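Local coordinates for protein putative hyaluronoglucosaminidase (Clostridium perfringens, PDB 6PWI) that probably hydrolyses terminal N-acetylhexosamine residues of glycans as a family 84 glycoside hydrolase, this chain holding its catalytic barrel domain, at residues A[326-337]-A[357-367]. Residues are numbered along the deposited sequence; the frame is centred on the assembly and turned at random.
Sequences EFIFVPKVYTKE and TIDIMWTGDVI
D359 O accepts the hydrogen bond of F329 N at 2.8 Å, with the donor tilted 31° from the carbonyl plane. F329 O takes M361 N in turn, and D359 N goes to F327 O at 3.0 Å. These bonds pair strands 328-330 and 359-362, the parallel fifth and sixth strands of the (beta/alpha)8 barrel, joined through helix 346-351. I328 and D359 point to one side of the sheet, F329 and I360 to the other. The M361 chain bends at chi3, and SD rests 3.7 Å from V330 CG2 and also touches I328 CG2. The V330 side chain lies about 8 Å from that of D299, the predicted proton donor, so the strand borders the probable active site. On the other side, F329 CB packs on I358 CG2.

At the start of the strands the side chains of E326 and D359 cross at about a right angle, their carboxylate planes 26° apart. Past the strands, T363 N bonds almost straight to Y334 O at 3.0 Å. With CG anti to N (chi1 -170°), the W362 indole is carried back to the other segment, where one face meets Y334 O and T335 CA. K336 N reaches G364 O at 3.1 Å, and E337 N reaches D365 O. Water 2 links K336 NZ to D365 OD1, which also bonds to T375 OG1, the hydroxyl that W362 NE1 uses.

K419, through its salt bridge to D359 OD1, probably offsets the negative charge of the neighbouring acids, while Q178 NE2 holds E326 OE1.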
# COMPACT_ATOMS: atom_id res chain seq x y z
N GLU A 326 -4.29 -19.33 -6.64
CA GLU A 326 -5.67 -19.58 -6.26
C GLU A 326 -6.53 -18.34 -6.50
O GLU A 326 -6.03 -17.22 -6.47
CB GLU A 326 -5.79 -20.13 -4.84
CG GLU A 326 -4.91 -19.43 -3.82
CD GLU A 326 -4.81 -20.19 -2.51
OE1 GLU A 326 -5.29 -19.66 -1.47
OE2 GLU A 326 -4.27 -21.32 -2.53
N PHE A 327 -7.82 -18.58 -6.76
CA PHE A 327 -8.78 -17.53 -7.05
C PHE A 327 -9.09 -16.70 -5.81
O PHE A 327 -9.06 -17.19 -4.67
CB PHE A 327 -10.09 -18.11 -7.57
CG PHE A 327 -10.07 -18.58 -9.01
CD1 PHE A 327 -10.16 -17.67 -10.06
CD2 PHE A 327 -10.00 -19.94 -9.31
CE1 PHE A 327 -10.16 -18.11 -11.37
CE2 PHE A 327 -9.99 -20.37 -10.62
CZ PHE A 327 -10.07 -19.46 -11.66
N ILE A 328 -9.41 -15.44 -6.07
CA ILE A 328 -9.93 -14.50 -5.09
C ILE A 328 -11.41 -14.32 -5.41
O ILE A 328 -11.78 -14.25 -6.57
CB ILE A 328 -9.12 -13.20 -5.21
CG1 ILE A 328 -7.77 -13.35 -4.51
CG2 ILE A 328 -9.90 -12.00 -4.69
CD1 ILE A 328 -6.61 -12.73 -5.25
N PHE A 329 -12.26 -14.30 -4.37
CA PHE A 329 -13.69 -14.13 -4.56
C PHE A 329 -14.20 -13.03 -3.63
O PHE A 329 -13.94 -13.05 -2.43
CB PHE A 329 -14.42 -15.47 -4.35
CG PHE A 329 -15.91 -15.44 -4.56
CD1 PHE A 329 -16.46 -15.69 -5.81
CD2 PHE A 329 -16.77 -15.16 -3.51
CE1 PHE A 329 -17.84 -15.65 -6.01
CE2 PHE A 329 -18.15 -15.12 -3.71
CZ PHE A 329 -18.68 -15.37 -4.96
N VAL A 330 -14.94 -12.07 -4.19
CA VAL A 330 -15.52 -10.99 -3.40
C VAL A 330 -17.01 -11.26 -3.29
O VAL A 330 -17.71 -11.25 -4.30
CB VAL A 330 -15.23 -9.61 -4.02
CG1 VAL A 330 -15.97 -8.50 -3.30
CG2 VAL A 330 -13.75 -9.31 -4.07
N PRO A 331 -17.55 -11.54 -2.09
CA PRO A 331 -18.94 -12.00 -1.97
C PRO A 331 -19.92 -10.83 -2.07
O PRO A 331 -19.51 -9.68 -1.97
CB PRO A 331 -18.93 -12.64 -0.57
CG PRO A 331 -17.93 -11.82 0.21
CD PRO A 331 -16.87 -11.40 -0.79
N LYS A 332 -21.20 -11.15 -2.29
CA LYS A 332 -22.24 -10.13 -2.35
C LYS A 332 -22.41 -9.50 -0.97
O LYS A 332 -22.60 -8.29 -0.85
CB LYS A 332 -23.57 -10.71 -2.81
CG LYS A 332 -24.68 -9.67 -2.94
CD LYS A 332 -26.06 -10.28 -3.08
CE LYS A 332 -27.09 -9.26 -3.52
NZ LYS A 332 -28.47 -9.74 -3.28
N VAL A 333 -22.33 -10.34 0.06
CA VAL A 333 -22.36 -9.94 1.46
C VAL A 333 -20.92 -9.89 1.95
O VAL A 333 -20.32 -10.94 2.20
CB VAL A 333 -23.19 -10.95 2.27
CG1 VAL A 333 -23.04 -10.77 3.77
CG2 VAL A 333 -24.66 -10.95 1.85
N TYR A 334 -20.36 -8.68 2.08
CA TYR A 334 -18.94 -8.53 2.37
C TYR A 334 -18.70 -7.71 3.64
O TYR A 334 -17.58 -7.27 3.90
CB TYR A 334 -18.18 -7.95 1.18
CG TYR A 334 -18.70 -6.62 0.70
CD1 TYR A 334 -18.37 -5.44 1.35
CD2 TYR A 334 -19.56 -6.55 -0.38
CE1 TYR A 334 -18.86 -4.22 0.93
CE2 TYR A 334 -20.06 -5.34 -0.83
CZ TYR A 334 -19.72 -4.17 -0.17
OH TYR A 334 -20.23 -2.99 -0.62
N THR A 335 -19.77 -7.49 4.41
CA THR A 335 -19.65 -6.87 5.72
C THR A 335 -20.60 -7.56 6.69
O THR A 335 -21.59 -8.16 6.28
CB THR A 335 -19.99 -5.37 5.74
OG1 THR A 335 -21.41 -5.20 5.77
CG2 THR A 335 -19.38 -4.56 4.62
N LYS A 336 -20.28 -7.44 7.98
CA LYS A 336 -21.07 -8.07 9.02
C LYS A 336 -22.45 -7.43 9.05
O LYS A 336 -23.45 -8.12 9.28
CB LYS A 336 -20.35 -7.96 10.37
CG LYS A 336 -21.02 -8.69 11.52
CD LYS A 336 -20.41 -8.30 12.84
CE LYS A 336 -21.10 -9.00 13.99
NZ LYS A 336 -20.45 -8.68 15.28
N GLU A 337 -22.49 -6.11 8.81
CA GLU A 337 -23.73 -5.36 8.78
C GLU A 337 -24.70 -5.92 7.73
O GLU A 337 -25.88 -6.10 8.02
CB GLU A 337 -23.46 -3.88 8.52
CG GLU A 337 -24.71 -3.02 8.57
CD GLU A 337 -24.50 -1.56 8.22
OE1 GLU A 337 -23.81 -1.28 7.21
OE2 GLU A 337 -25.00 -0.69 8.97
N THR A 357 -9.76 -23.70 -1.62
CA THR A 357 -8.57 -22.95 -2.01
C THR A 357 -8.89 -21.48 -2.26
O THR A 357 -7.98 -20.65 -2.29
CB THR A 357 -7.94 -23.55 -3.28
OG1 THR A 357 -8.95 -23.57 -4.29
CG2 THR A 357 -7.34 -24.92 -3.06
N ILE A 358 -10.17 -21.16 -2.46
CA ILE A 358 -10.57 -19.82 -2.86
C ILE A 358 -10.52 -18.88 -1.66
O ILE A 358 -11.01 -19.21 -0.59
CB ILE A 358 -11.96 -19.85 -3.54
CG1 ILE A 358 -11.92 -20.68 -4.83
CG2 ILE A 358 -12.47 -18.44 -3.79
CD1 ILE A 358 -13.28 -21.09 -5.34
N ASP A 359 -9.90 -17.71 -1.86
CA ASP A 359 -9.79 -16.67 -0.85
C ASP A 359 -10.96 -15.70 -0.97
O ASP A 359 -11.03 -14.93 -1.92
CB ASP A 359 -8.43 -15.98 -0.94
CG ASP A 359 -7.31 -17.00 -0.92
OD1 ASP A 359 -7.25 -17.77 0.07
OD2 ASP A 359 -6.54 -17.06 -1.91
N ILE A 360 -11.86 -15.74 0.02
CA ILE A 360 -13.05 -14.90 0.03
C ILE A 360 -12.73 -13.62 0.81
O ILE A 360 -12.15 -13.67 1.89
CB ILE A 360 -14.24 -15.68 0.61
CG1 ILE A 360 -14.60 -16.87 -0.28
CG2 ILE A 360 -15.42 -14.76 0.86
CD1 ILE A 360 -15.28 -18.02 0.43
N MET A 361 -13.12 -12.47 0.25
CA MET A 361 -12.74 -11.18 0.79
C MET A 361 -13.85 -10.63 1.69
O MET A 361 -14.96 -11.15 1.71
CB MET A 361 -12.45 -10.17 -0.32
CG MET A 361 -11.36 -10.62 -1.26
SD MET A 361 -10.60 -9.22 -2.11
CE MET A 361 -9.46 -8.66 -0.85
N TRP A 362 -13.51 -9.57 2.43
CA TRP A 362 -14.29 -9.05 3.53
C TRP A 362 -13.76 -7.65 3.84
O TRP A 362 -12.55 -7.45 3.84
CB TRP A 362 -14.09 -9.97 4.74
CG TRP A 362 -14.99 -9.75 5.92
CD1 TRP A 362 -14.61 -9.33 7.17
CD2 TRP A 362 -16.39 -10.02 6.00
NE1 TRP A 362 -15.70 -9.31 8.01
CE2 TRP A 362 -16.80 -9.72 7.31
CE3 TRP A 362 -17.34 -10.48 5.07
CZ2 TRP A 362 -18.12 -9.87 7.73
CZ3 TRP A 362 -18.65 -10.62 5.48
CH2 TRP A 362 -19.02 -10.32 6.79
N THR A 363 -14.67 -6.69 4.09
CA THR A 363 -14.20 -5.34 4.37
C THR A 363 -14.29 -5.04 5.87
O THR A 363 -13.83 -3.99 6.30
CB THR A 363 -14.89 -4.27 3.52
OG1 THR A 363 -16.21 -4.08 4.03
CG2 THR A 363 -14.92 -4.62 2.04
N GLY A 364 -14.89 -5.97 6.64
CA GLY A 364 -15.03 -5.82 8.08
C GLY A 364 -16.49 -5.76 8.54
O GLY A 364 -17.38 -6.33 7.91
N ASP A 365 -16.71 -5.05 9.66
CA ASP A 365 -18.04 -4.92 10.25
C ASP A 365 -18.94 -4.05 9.37
O ASP A 365 -20.15 -4.27 9.30
CB ASP A 365 -17.93 -4.38 11.68
CG ASP A 365 -17.64 -5.45 12.72
OD1 ASP A 365 -17.42 -6.63 12.33
OD2 ASP A 365 -17.65 -5.11 13.92
N VAL A 366 -18.32 -3.07 8.70
CA VAL A 366 -18.99 -2.09 7.85
C VAL A 366 -18.14 -1.91 6.60
O VAL A 366 -17.09 -2.54 6.49
CB VAL A 366 -19.17 -0.74 8.58
CG1 VAL A 366 -20.13 -0.84 9.76
CG2 VAL A 366 -17.84 -0.13 9.01
N ILE A 367 -18.57 -1.02 5.69
CA ILE A 367 -17.85 -0.79 4.45
C ILE A 367 -16.45 -0.26 4.74
O ILE A 367 -15.49 -0.75 4.16
CB ILE A 367 -18.65 0.12 3.49
CG1 ILE A 367 -19.97 -0.55 3.08
CG2 ILE A 367 -17.81 0.50 2.27
CD1 ILE A 367 -20.89 0.31 2.22
O HOH W 1 -8.67 -21.31 -6.10
O HOH W 2 -17.52 -7.93 14.68
O HOH W 3 -21.55 -0.31 5.97